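Local coordinates for protein Two-component system sensor histidine kinase (Bacteroides thetaiotaomicron, PDB 3OTT) that probably senses extracellular saccharides and signals by ATP-dependent histidine phosphorylation, this chain being its extracellular beta-propeller and beta-sandwich part, at residues B[341-346]-B[358-363]; B[368-373]-B[402-407]; B[323-328]-B[614-619]; B[392-397]-B[419-424]. All coordinates share one frame; numbering follows the deposited sequence.

Contact 1: residues B[341-346]-B[358-363]; sequences GANGLI and AIWYRM
Ala-358 opens the contact by laying its CB against CG2 of Ile-346, 4.2 Å away. At Ile-359 the backbone does the work: its O sits 3.3 Å from CA of Ile-346 in a CA-H...O contact, while the side chain points away. Trp-360 has its CG anti to the backbone N (chi1 -167°), which lays the indole alongside the 341-346 segment on the Ile-346 side of the sheet. There CG1 of Ile-346 sits almost on the normal of the five-membered ring, 3.5 Å from its centroid, a CH-pi contact, and CD1 continues over the six-membered ring. The indole NE1 donates to O of Asn-343 (3.0 Å), in the carbonyl plane but somewhat bent at the hydrogen. Replacing the indole by the methyl of an alanine is likely to leave the Asn-343 carbonyl without its N-H donor and open a gap between Ile-346 and the Arg-362 guanidinium. Strands 344-348 and 359-361 form the antiparallel hairpin at the outer edge of a four-stranded propeller blade. Tyr-361 pairs with Leu-345 through two reciprocal backbone bonds, its N to Leu-345 O at 2.8 Å and Leu-345 N to its O at 2.9 Å. Its ring turns to the other face, presenting an edge to the Leu-345 carbonyl, and its OH bonds to Tyr-397. Arg-362 folds back so that its guanidinium covers the indole face opposite Ile-346, with CZ 3.9 Å above the plane of the Trp-360 ring; its NH2 is anchored by a salt bridge to Asp-322. Its CB also approaches CA of Gly-344, where any side chain would collide with the Tyr-361 carbonyl.

Contact 2: residues B[368-373]-B[402-407]; sequences YPLSHN and RQFIHY
Tyr-368 reaches across to Arg-402, where the loop leading out of one propeller blade runs along strand 403-410, the last strand of the next. CG lies beside the backbone N (chi1 -57°), which sends the phenol along the 402-407 segment until OH meets NH1 of Arg-402 at 2.8 Å, a weak, strongly bent bond. The ring and the Gln-403 amide lie in nearly parallel planes, 4° apart, with NE2 3.6 Å from CD1 of Tyr-368; that NE2 is held by the carbonyl of Thr-367. Arg-402 and Gln-403 together face Asp-398 as a G1 beta bulge. Pro-369 sets its CD against OE1 of Gln-403 (3.3 Å), and a water completes the junction by donating to Pro-369 O and to Gln-403 OE1 while accepting from Phe-404 N. It thus ties a backbone carbonyl of one segment to a side chain and a backbone N-H of the other. Leu-370 is buried, its CD2 resting obliquely against CD2 of Phe-404 at 3.8 Å; Ile-388 of strand 386-390 touches both. Ser-371 points its CB toward the imidazole of His-406, whereas its OG is engaged by Gly-392 O and Asn-395 ND2. The closest approach of this last pair is Ser-371 CB to His-406 CD2, 3.4 Å.

Contact 3: residues B[323-328]-B[614-619]; sequences GNQFYS and GGADGF
Asp-617 and Asn-324 interlock through a side chain on one side and backbone atoms on both. With CG beside its own backbone N (chi1 -54°), Asp-617 brings its carboxylate round to 323-324, so that OD1 receives the N-H of Asn-324 (3.1 Å) nearly along the C-O axis. In return Asp-617 N donates to Asn-324 O at 2.9 Å. The Asn-324 amide itself faces the turn between strands 337-341 and 344-348 of its own blade, OD1 taking Asn-343 N and ND2 giving to Gly-344 O. Gln-325, extended at chi1 and then bent at chi2 (82°), lays its amide over the face of the Gly-615 to Ala-616 peptide: NE2 lies 3.4 Å from C of Gly-615, and OE1 3.6 Å from CB of Ala-616. NE2 also bonds to OG1 of Thr-600. With a leucine in place of Gln-325, the Thr-600 hydroxyl would probably lose its NE2 partner. Phe-326 directs its CB toward the glycine-rich turn. Its N donates to Gly-615 O in a nearly linear bond (3.1 Å), its ring edge brings CD1 to 3.3 Å from Gly-618 O, and CB of Asn-324 lies over one face. Gly-614 permits this closeness, since a CB there would collide with that of Phe-326. The segments thus join two adjacent blades of the second propeller: the start of innermost strand 326-331 abuts the turn between strands 610-615 and 618-623. Two of the three hydrogen bonds run backbone to backbone and the carboxylate adds the third, so the seam rests more on main-chain hydrogen bonding than on apolar packing; the N-H accepted by Asp-617 would, if anything, favour its charged form.

Contact 4: residues B[392-397]-B[419-424]; sequences GSINRY and NWTYYI
Ile-394 meets Thr-421 methyl to methyl, CG2 of each approaching to 3.4 Å, tighter than usual for two carbons. The isoleucine places CG1 between its backbone N and carbonyl carbon (chi1 58°), which leaves CG2 beside the backbone N, facing the other segment. From there CG2 also comes 3.5 Å from OG1 of Thr-421. On the threonine, CG2 is anti to the backbone N while OG1 sits beside it (chi1 -67°), a rotation fixed by the bond of OG1 to the carbonyl of Thr-418. The methyl is thereby left to do the packing, and the two branched side chains press together at a slant. One residue earlier, Ser-393 bonds through its OG to Tyr-407 O and takes part across the seam mainly through its backbone. Its N donates to Asn-419 O at 2.7 Å, approaching well out of the carbonyl plane. CB of Ser-393 rests 4.2 Å from CA of Asn-419. Strand 393-398 is the third strand of its blade and strand 421-426 the innermost of the following one, so this buried apolar touch with a single backbone bond is blade-to-blade packing of a beta-propeller.

All four contacts lie in the second propeller, at three blade boundaries and within one blade. Contact 1 is central: its centre is about 11 Å from that of contact 3, joined through Asn-343 to Gly-323 and Asn-324, and about 10 Å from that of contact 2, joined by Tyr-361 OH to Arg-402 O; the same hydroxyl meets Tyr-397 OH of contact 4. Contacts 2 and 4, about 10 Å apart between centres, draw on neighbouring strands of one sheet, 403-410 and 393-398 respectively. Contacts 3 and 4 do not touch, their nearest atoms being about 7 Å apart. The Ala-358 side chain and Gly-618 are each about 13 Å from a bound hexatantalum dodecabromide cluster, and all four contacts reach the second subunit.

Contact 1: residues B[341-346]-B[358-363]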
# COMPACT_ATOMS: atom_id res chain seq x y z
N GLY B 341 8.53 12.96 -11.34
CA GLY B 341 9.37 13.75 -10.47
C GLY B 341 10.57 12.97 -9.98
O GLY B 341 11.22 12.34 -10.76
N ALA B 342 10.80 12.95 -8.69
CA ALA B 342 12.01 12.34 -8.11
C ALA B 342 12.00 10.86 -8.31
O ALA B 342 13.04 10.27 -8.50
CB ALA B 342 12.07 12.63 -6.60
N ASN B 343 10.83 10.22 -8.20
CA ASN B 343 10.80 8.76 -8.18
C ASN B 343 10.12 8.17 -9.40
O ASN B 343 9.23 7.31 -9.24
CB ASN B 343 10.07 8.24 -6.92
CG ASN B 343 10.32 6.72 -6.66
OD1 ASN B 343 11.35 6.14 -7.11
ND2 ASN B 343 9.39 6.07 -5.95
N GLY B 344 10.50 8.61 -10.60
CA GLY B 344 9.93 8.02 -11.83
C GLY B 344 8.69 8.71 -12.39
O GLY B 344 8.30 9.81 -11.96
N LEU B 345 8.03 8.06 -13.34
CA LEU B 345 7.02 8.73 -14.15
C LEU B 345 5.77 7.88 -14.27
O LEU B 345 5.82 6.73 -14.71
CB LEU B 345 7.61 9.03 -15.55
CG LEU B 345 6.76 9.66 -16.66
CD1 LEU B 345 6.35 11.10 -16.40
CD2 LEU B 345 7.46 9.56 -18.06
N ILE B 346 4.63 8.48 -13.97
CA ILE B 346 3.39 7.75 -13.93
C ILE B 346 2.48 8.21 -15.08
O ILE B 346 2.20 9.42 -15.19
CB ILE B 346 2.70 7.92 -12.59
CG1 ILE B 346 3.67 7.60 -11.44
CG2 ILE B 346 1.42 7.04 -12.49
CD1 ILE B 346 3.13 8.05 -10.08
N ALA B 358 -2.88 2.79 -14.14
CA ALA B 358 -1.65 3.56 -14.05
C ALA B 358 -0.50 2.69 -14.48
O ALA B 358 -0.46 1.49 -14.20
CB ALA B 358 -1.44 4.02 -12.63
N ILE B 359 0.44 3.28 -15.19
CA ILE B 359 1.72 2.61 -15.41
C ILE B 359 2.84 3.48 -14.83
O ILE B 359 2.90 4.69 -15.10
CB ILE B 359 1.95 2.36 -16.89
CG1 ILE B 359 0.84 1.46 -17.44
CG2 ILE B 359 3.30 1.72 -17.16
CD1 ILE B 359 0.85 1.44 -18.95
N TRP B 360 3.74 2.87 -14.07
CA TRP B 360 4.71 3.64 -13.35
C TRP B 360 6.08 3.19 -13.83
O TRP B 360 6.50 2.06 -13.51
CB TRP B 360 4.57 3.40 -11.85
CG TRP B 360 5.35 4.39 -11.00
CD1 TRP B 360 6.45 5.12 -11.36
CD2 TRP B 360 5.05 4.74 -9.64
NE1 TRP B 360 6.84 5.92 -10.32
CE2 TRP B 360 5.99 5.72 -9.25
CE3 TRP B 360 4.05 4.33 -8.72
CZ2 TRP B 360 5.99 6.28 -7.98
CZ3 TRP B 360 4.04 4.89 -7.45
CH2 TRP B 360 5.00 5.86 -7.09
N TYR B 361 6.74 4.09 -14.59
CA TYR B 361 8.06 3.84 -15.20
C TYR B 361 9.15 4.25 -14.22
O TYR B 361 9.15 5.40 -13.70
CB TYR B 361 8.23 4.64 -16.49
CG TYR B 361 7.33 4.17 -17.57
CD1 TYR B 361 6.01 4.69 -17.70
CD2 TYR B 361 7.75 3.19 -18.48
CE1 TYR B 361 5.13 4.21 -18.70
CE2 TYR B 361 6.86 2.71 -19.51
CZ TYR B 361 5.55 3.23 -19.58
OH TYR B 361 4.66 2.80 -20.52
N ARG B 362 10.02 3.30 -13.90
CA ARG B 362 11.18 3.66 -13.09
C ARG B 362 12.34 2.78 -13.27
O ARG B 362 12.21 1.69 -13.86
CB ARG B 362 10.89 3.80 -11.62
CG ARG B 362 10.48 2.62 -10.99
CD ARG B 362 9.03 2.81 -10.68
NE ARG B 362 8.73 3.02 -9.27
CZ ARG B 362 7.89 2.22 -8.61
NH1 ARG B 362 7.33 1.20 -9.26
NH2 ARG B 362 7.59 2.43 -7.34
N MET B 363 13.47 3.27 -12.78
CA MET B 363 14.67 2.52 -12.84
C MET B 363 14.52 1.33 -11.93
O MET B 363 14.16 1.47 -10.76
CB MET B 363 15.88 3.41 -12.48
CG MET B 363 17.11 2.66 -11.99
SD MET B 363 18.11 1.95 -13.31
CE MET B 363 17.35 0.37 -13.68

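Contact 2: residues B[368-373]-B[402-407]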
# COMPACT_ATOMS: atom_id res chain seq x y z
N TYR B 368 8.57 -2.00 -16.83
CA TYR B 368 8.53 -0.63 -17.32
C TYR B 368 9.75 0.18 -16.86
O TYR B 368 9.62 1.11 -16.04
CB TYR B 368 7.21 0.05 -16.93
CG TYR B 368 5.97 -0.67 -17.41
CD1 TYR B 368 5.66 -0.72 -18.76
CD2 TYR B 368 5.12 -1.34 -16.51
CE1 TYR B 368 4.52 -1.43 -19.23
CE2 TYR B 368 3.99 -2.04 -16.98
CZ TYR B 368 3.70 -2.05 -18.33
OH TYR B 368 2.59 -2.72 -18.82
N PRO B 369 10.93 -0.14 -17.40
CA PRO B 369 12.13 0.55 -16.90
C PRO B 369 12.30 1.96 -17.43
O PRO B 369 11.72 2.31 -18.44
CB PRO B 369 13.29 -0.39 -17.33
CG PRO B 369 12.75 -1.13 -18.57
CD PRO B 369 11.24 -1.06 -18.53
N LEU B 370 13.05 2.77 -16.70
CA LEU B 370 13.53 4.06 -17.16
C LEU B 370 15.02 4.14 -16.96
O LEU B 370 15.54 3.56 -16.01
CB LEU B 370 12.91 5.18 -16.38
CG LEU B 370 11.74 5.93 -16.98
CD1 LEU B 370 11.52 7.25 -16.20
CD2 LEU B 370 11.98 6.18 -18.42
N SER B 371 15.71 4.85 -17.83
CA SER B 371 17.15 5.06 -17.70
C SER B 371 17.53 5.69 -16.34
O SER B 371 18.62 5.43 -15.88
CB SER B 371 17.74 5.92 -18.86
OG SER B 371 16.97 7.14 -18.99
N HIS B 372 16.61 6.46 -15.72
CA HIS B 372 16.85 7.22 -14.46
C HIS B 372 15.50 7.64 -13.89
O HIS B 372 14.58 7.96 -14.65
CB HIS B 372 17.65 8.52 -14.69
CG HIS B 372 18.45 8.99 -13.51
ND1 HIS B 372 17.88 9.62 -12.42
CD2 HIS B 372 19.77 8.92 -13.25
CE1 HIS B 372 18.82 9.90 -11.53
NE2 HIS B 372 19.97 9.48 -12.00
N ASN B 373 15.39 7.67 -12.56
CA ASN B 373 14.15 8.06 -11.91
C ASN B 373 13.83 9.56 -11.92
O ASN B 373 12.64 9.96 -11.84
CB ASN B 373 14.17 7.54 -10.46
CG ASN B 373 13.82 6.07 -10.39
OD1 ASN B 373 13.26 5.52 -11.33
ND2 ASN B 373 14.17 5.44 -9.32
N ARG B 402 4.64 0.72 -25.38
CA ARG B 402 4.47 1.21 -24.01
C ARG B 402 5.82 1.26 -23.31
O ARG B 402 5.92 1.04 -22.14
CB ARG B 402 3.40 0.39 -23.27
CG ARG B 402 1.94 0.69 -23.78
CD ARG B 402 0.81 -0.19 -23.17
NE ARG B 402 1.10 -1.63 -23.30
CZ ARG B 402 1.16 -2.51 -22.29
NH1 ARG B 402 0.91 -2.15 -21.03
NH2 ARG B 402 1.46 -3.79 -22.54
N GLN B 403 6.87 1.51 -24.10
CA GLN B 403 8.24 1.55 -23.61
C GLN B 403 8.91 2.85 -24.09
O GLN B 403 8.56 3.38 -25.19
CB GLN B 403 9.05 0.31 -24.06
CG GLN B 403 8.56 -1.07 -23.55
CD GLN B 403 8.60 -1.22 -22.01
OE1 GLN B 403 9.44 -0.63 -21.32
NE2 GLN B 403 7.68 -1.98 -21.48
N PHE B 404 9.82 3.37 -23.26
CA PHE B 404 10.74 4.46 -23.68
C PHE B 404 11.93 3.97 -24.48
O PHE B 404 12.41 2.86 -24.27
CB PHE B 404 11.20 5.31 -22.48
CG PHE B 404 10.09 6.17 -21.96
CD1 PHE B 404 9.81 7.42 -22.56
CD2 PHE B 404 9.25 5.69 -21.00
CE1 PHE B 404 8.76 8.16 -22.13
CE2 PHE B 404 8.18 6.43 -20.57
CZ PHE B 404 7.92 7.65 -21.13
N ILE B 405 12.38 4.81 -25.40
CA ILE B 405 13.59 4.58 -26.20
C ILE B 405 14.58 5.62 -25.73
O ILE B 405 14.27 6.82 -25.74
CB ILE B 405 13.34 4.79 -27.73
CG1 ILE B 405 12.56 3.64 -28.33
CG2 ILE B 405 14.68 4.94 -28.50
CD1 ILE B 405 11.13 3.88 -28.40
N HIS B 406 15.77 5.17 -25.34
CA HIS B 406 16.78 5.99 -24.74
C HIS B 406 17.77 6.39 -25.84
O HIS B 406 18.01 5.59 -26.77
CB HIS B 406 17.49 5.14 -23.69
CG HIS B 406 18.64 5.85 -23.01
ND1 HIS B 406 19.95 5.64 -23.38
CD2 HIS B 406 18.66 6.75 -22.01
CE1 HIS B 406 20.74 6.38 -22.61
NE2 HIS B 406 19.99 7.05 -21.76
N TYR B 407 18.30 7.61 -25.71
CA TYR B 407 19.31 8.15 -26.62
C TYR B 407 20.51 8.76 -25.88
O TYR B 407 20.35 9.50 -24.89
CB TYR B 407 18.72 9.27 -27.53
CG TYR B 407 17.51 8.87 -28.32
CD1 TYR B 407 17.63 8.21 -29.55
CD2 TYR B 407 16.23 9.14 -27.83
CE1 TYR B 407 16.53 7.84 -30.28
CE2 TYR B 407 15.10 8.78 -28.57
CZ TYR B 407 15.26 8.14 -29.80
OH TYR B 407 14.13 7.75 -30.50
O HOH W 1 10.38 1.83 -20.99

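Contact 3: residues B[323-328]-B[614-619]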
# COMPACT_ATOMS: atom_id res chain seq x y z
N GLY B 323 6.30 6.47 -2.92
CA GLY B 323 6.27 7.89 -2.94
C GLY B 323 6.74 8.48 -4.27
O GLY B 323 7.31 7.77 -5.07
N ASN B 324 6.44 9.76 -4.49
CA ASN B 324 7.00 10.50 -5.55
C ASN B 324 6.89 11.93 -5.19
O ASN B 324 5.89 12.31 -4.64
CB ASN B 324 6.25 10.27 -6.87
CG ASN B 324 7.11 10.55 -8.08
OD1 ASN B 324 8.10 11.26 -8.00
ND2 ASN B 324 6.79 9.93 -9.18
N GLN B 325 7.89 12.75 -5.49
CA GLN B 325 7.74 14.20 -5.45
C GLN B 325 7.59 14.73 -6.90
O GLN B 325 8.50 14.59 -7.73
CB GLN B 325 8.96 14.85 -4.80
CG GLN B 325 8.87 16.40 -4.74
CD GLN B 325 8.05 16.85 -3.57
OE1 GLN B 325 8.11 16.24 -2.50
NE2 GLN B 325 7.28 17.92 -3.75
N PHE B 326 6.47 15.37 -7.20
CA PHE B 326 6.13 15.71 -8.57
C PHE B 326 6.73 17.00 -9.04
O PHE B 326 6.49 18.05 -8.41
CB PHE B 326 4.60 15.72 -8.78
CG PHE B 326 3.96 14.37 -8.62
CD1 PHE B 326 3.12 14.11 -7.57
CD2 PHE B 326 4.20 13.35 -9.54
CE1 PHE B 326 2.54 12.86 -7.43
CE2 PHE B 326 3.63 12.08 -9.40
CZ PHE B 326 2.80 11.84 -8.37
N TYR B 327 7.55 16.92 -10.11
CA TYR B 327 8.22 18.08 -10.70
C TYR B 327 7.72 18.46 -12.11
O TYR B 327 7.92 19.59 -12.57
CB TYR B 327 9.76 17.96 -10.67
CG TYR B 327 10.33 17.91 -9.24
CD1 TYR B 327 10.28 19.04 -8.39
CD2 TYR B 327 10.91 16.76 -8.75
CE1 TYR B 327 10.82 19.00 -7.07
CE2 TYR B 327 11.43 16.70 -7.43
CZ TYR B 327 11.41 17.83 -6.62
OH TYR B 327 11.93 17.74 -5.33
N SER B 328 7.08 17.52 -12.78
CA SER B 328 6.53 17.73 -14.13
C SER B 328 5.19 17.03 -14.22
O SER B 328 5.07 15.82 -13.94
CB SER B 328 7.43 17.17 -15.20
OG SER B 328 8.73 17.64 -15.04
N GLY B 614 1.30 19.83 -8.17
CA GLY B 614 1.98 18.58 -7.84
C GLY B 614 2.89 18.83 -6.70
O GLY B 614 3.48 19.91 -6.58
N GLY B 615 2.96 17.88 -5.80
CA GLY B 615 3.68 18.07 -4.56
C GLY B 615 4.15 16.74 -4.03
O GLY B 615 4.54 15.89 -4.81
N ALA B 616 4.14 16.59 -2.70
CA ALA B 616 4.70 15.42 -2.05
C ALA B 616 3.68 14.29 -2.03
O ALA B 616 2.62 14.42 -1.43
CB ALA B 616 5.13 15.79 -0.62
N ASP B 617 3.99 13.20 -2.71
CA ASP B 617 3.10 11.99 -2.69
C ASP B 617 1.65 12.27 -3.12
O ASP B 617 0.69 11.63 -2.63
CB ASP B 617 3.17 11.32 -1.29
CG ASP B 617 4.65 11.00 -0.86
OD1 ASP B 617 5.53 10.78 -1.73
OD2 ASP B 617 4.93 11.00 0.34
N GLY B 618 1.45 13.21 -4.06
CA GLY B 618 0.09 13.51 -4.48
C GLY B 618 0.02 14.85 -5.18
O GLY B 618 1.06 15.48 -5.42
N PHE B 619 -1.19 15.26 -5.54
CA PHE B 619 -1.38 16.50 -6.23
C PHE B 619 -2.73 17.10 -5.86
O PHE B 619 -3.69 16.38 -5.60
CB PHE B 619 -1.28 16.32 -7.75
CG PHE B 619 -2.27 15.36 -8.31
CD1 PHE B 619 -1.96 14.02 -8.41
CD2 PHE B 619 -3.55 15.79 -8.69
CE1 PHE B 619 -2.89 13.11 -8.89
CE2 PHE B 619 -4.47 14.90 -9.22
CZ PHE B 619 -4.15 13.56 -9.31

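Contact 4: residues B[392-397]-B[419-424]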
# COMPACT_ATOMS: atom_id res chain seq x y z
N GLY B 392 19.22 10.63 -16.67
CA GLY B 392 19.75 9.58 -17.54
C GLY B 392 19.43 9.88 -19.03
O GLY B 392 18.92 9.01 -19.76
N SER B 393 19.73 11.11 -19.46
CA SER B 393 19.59 11.58 -20.84
C SER B 393 18.10 11.68 -21.25
O SER B 393 17.22 11.67 -20.38
CB SER B 393 20.44 10.74 -21.82
OG SER B 393 20.45 11.31 -23.14
N ILE B 394 17.84 11.81 -22.55
CA ILE B 394 16.52 12.01 -23.06
C ILE B 394 15.90 10.71 -23.56
O ILE B 394 16.58 9.82 -24.03
CB ILE B 394 16.50 13.08 -24.17
CG1 ILE B 394 17.43 12.73 -25.35
CG2 ILE B 394 16.99 14.37 -23.62
CD1 ILE B 394 16.97 13.44 -26.67
N ASN B 395 14.59 10.59 -23.43
CA ASN B 395 13.90 9.43 -23.95
C ASN B 395 12.68 9.84 -24.77
O ASN B 395 12.08 10.89 -24.52
CB ASN B 395 13.41 8.57 -22.80
CG ASN B 395 14.54 7.99 -21.97
OD1 ASN B 395 14.96 6.89 -22.21
ND2 ASN B 395 14.99 8.71 -20.95
N ARG B 396 12.29 8.96 -25.71
CA ARG B 396 11.10 9.14 -26.49
C ARG B 396 10.13 7.99 -26.20
O ARG B 396 10.55 6.84 -26.18
CB ARG B 396 11.48 9.12 -27.98
CG ARG B 396 10.27 9.12 -28.96
CD ARG B 396 10.66 9.31 -30.47
NE ARG B 396 11.30 8.13 -31.02
CZ ARG B 396 10.66 6.98 -31.31
NH1 ARG B 396 9.35 6.87 -31.12
NH2 ARG B 396 11.32 5.94 -31.78
N TYR B 397 8.85 8.28 -26.03
CA TYR B 397 7.89 7.19 -25.79
C TYR B 397 7.45 6.52 -27.07
O TYR B 397 7.16 7.20 -28.04
CB TYR B 397 6.63 7.69 -25.12
CG TYR B 397 5.78 6.63 -24.44
CD1 TYR B 397 6.33 5.77 -23.44
CD2 TYR B 397 4.41 6.52 -24.74
CE1 TYR B 397 5.54 4.86 -22.79
CE2 TYR B 397 3.62 5.62 -24.10
CZ TYR B 397 4.17 4.77 -23.13
OH TYR B 397 3.35 3.85 -22.48
N ASN B 419 23.73 13.41 -20.67
CA ASN B 419 23.36 12.61 -19.47
C ASN B 419 22.40 13.29 -18.51
O ASN B 419 21.43 12.69 -18.07
CB ASN B 419 24.61 12.23 -18.67
CG ASN B 419 25.41 11.12 -19.32
OD1 ASN B 419 24.94 10.46 -20.29
ND2 ASN B 419 26.64 10.90 -18.81
N TRP B 420 22.71 14.55 -18.19
CA TRP B 420 21.87 15.36 -17.33
C TRP B 420 21.07 16.38 -18.13
O TRP B 420 21.50 17.49 -18.30
CB TRP B 420 22.73 16.06 -16.25
CG TRP B 420 23.43 15.07 -15.32
CD1 TRP B 420 23.16 13.72 -15.18
CD2 TRP B 420 24.49 15.36 -14.40
NE1 TRP B 420 23.97 13.18 -14.22
CE2 TRP B 420 24.79 14.16 -13.72
CE3 TRP B 420 25.20 16.53 -14.06
CZ2 TRP B 420 25.80 14.08 -12.72
CZ3 TRP B 420 26.20 16.46 -13.06
CH2 TRP B 420 26.49 15.23 -12.41
N THR B 421 19.89 16.00 -18.58
CA THR B 421 19.01 16.84 -19.39
C THR B 421 17.92 17.53 -18.60
O THR B 421 17.23 16.86 -17.84
CB THR B 421 18.38 16.00 -20.56
OG1 THR B 421 19.46 15.63 -21.44
CG2 THR B 421 17.39 16.90 -21.40
N TYR B 422 17.78 18.86 -18.76
CA TYR B 422 16.85 19.66 -17.94
C TYR B 422 15.63 20.10 -18.71
O TYR B 422 14.60 20.28 -18.07
CB TYR B 422 17.49 20.95 -17.32
CG TYR B 422 18.27 20.59 -16.07
CD1 TYR B 422 19.35 19.69 -16.13
CD2 TYR B 422 17.89 21.09 -14.80
CE1 TYR B 422 20.07 19.31 -14.97
CE2 TYR B 422 18.62 20.70 -13.63
CZ TYR B 422 19.69 19.82 -13.74
OH TYR B 422 20.41 19.44 -12.63
N TYR B 423 15.75 20.28 -20.03
CA TYR B 423 14.66 20.84 -20.81
C TYR B 423 14.85 20.50 -22.28
O TYR B 423 15.99 20.35 -22.78
CB TYR B 423 14.61 22.38 -20.65
CG TYR B 423 13.25 23.01 -20.46
CD1 TYR B 423 12.52 22.81 -19.28
CD2 TYR B 423 12.69 23.82 -21.45
CE1 TYR B 423 11.26 23.38 -19.08
CE2 TYR B 423 11.43 24.39 -21.26
CZ TYR B 423 10.74 24.17 -20.07
OH TYR B 423 9.49 24.72 -19.89
N ILE B 424 13.73 20.40 -22.97
CA ILE B 424 13.69 20.06 -24.38
C ILE B 424 12.53 20.73 -25.04
O ILE B 424 11.47 20.88 -24.42
CB ILE B 424 13.55 18.56 -24.55
CG1 ILE B 424 13.33 18.19 -26.02
CG2 ILE B 424 12.35 18.08 -23.84
CD1 ILE B 424 13.76 16.74 -26.27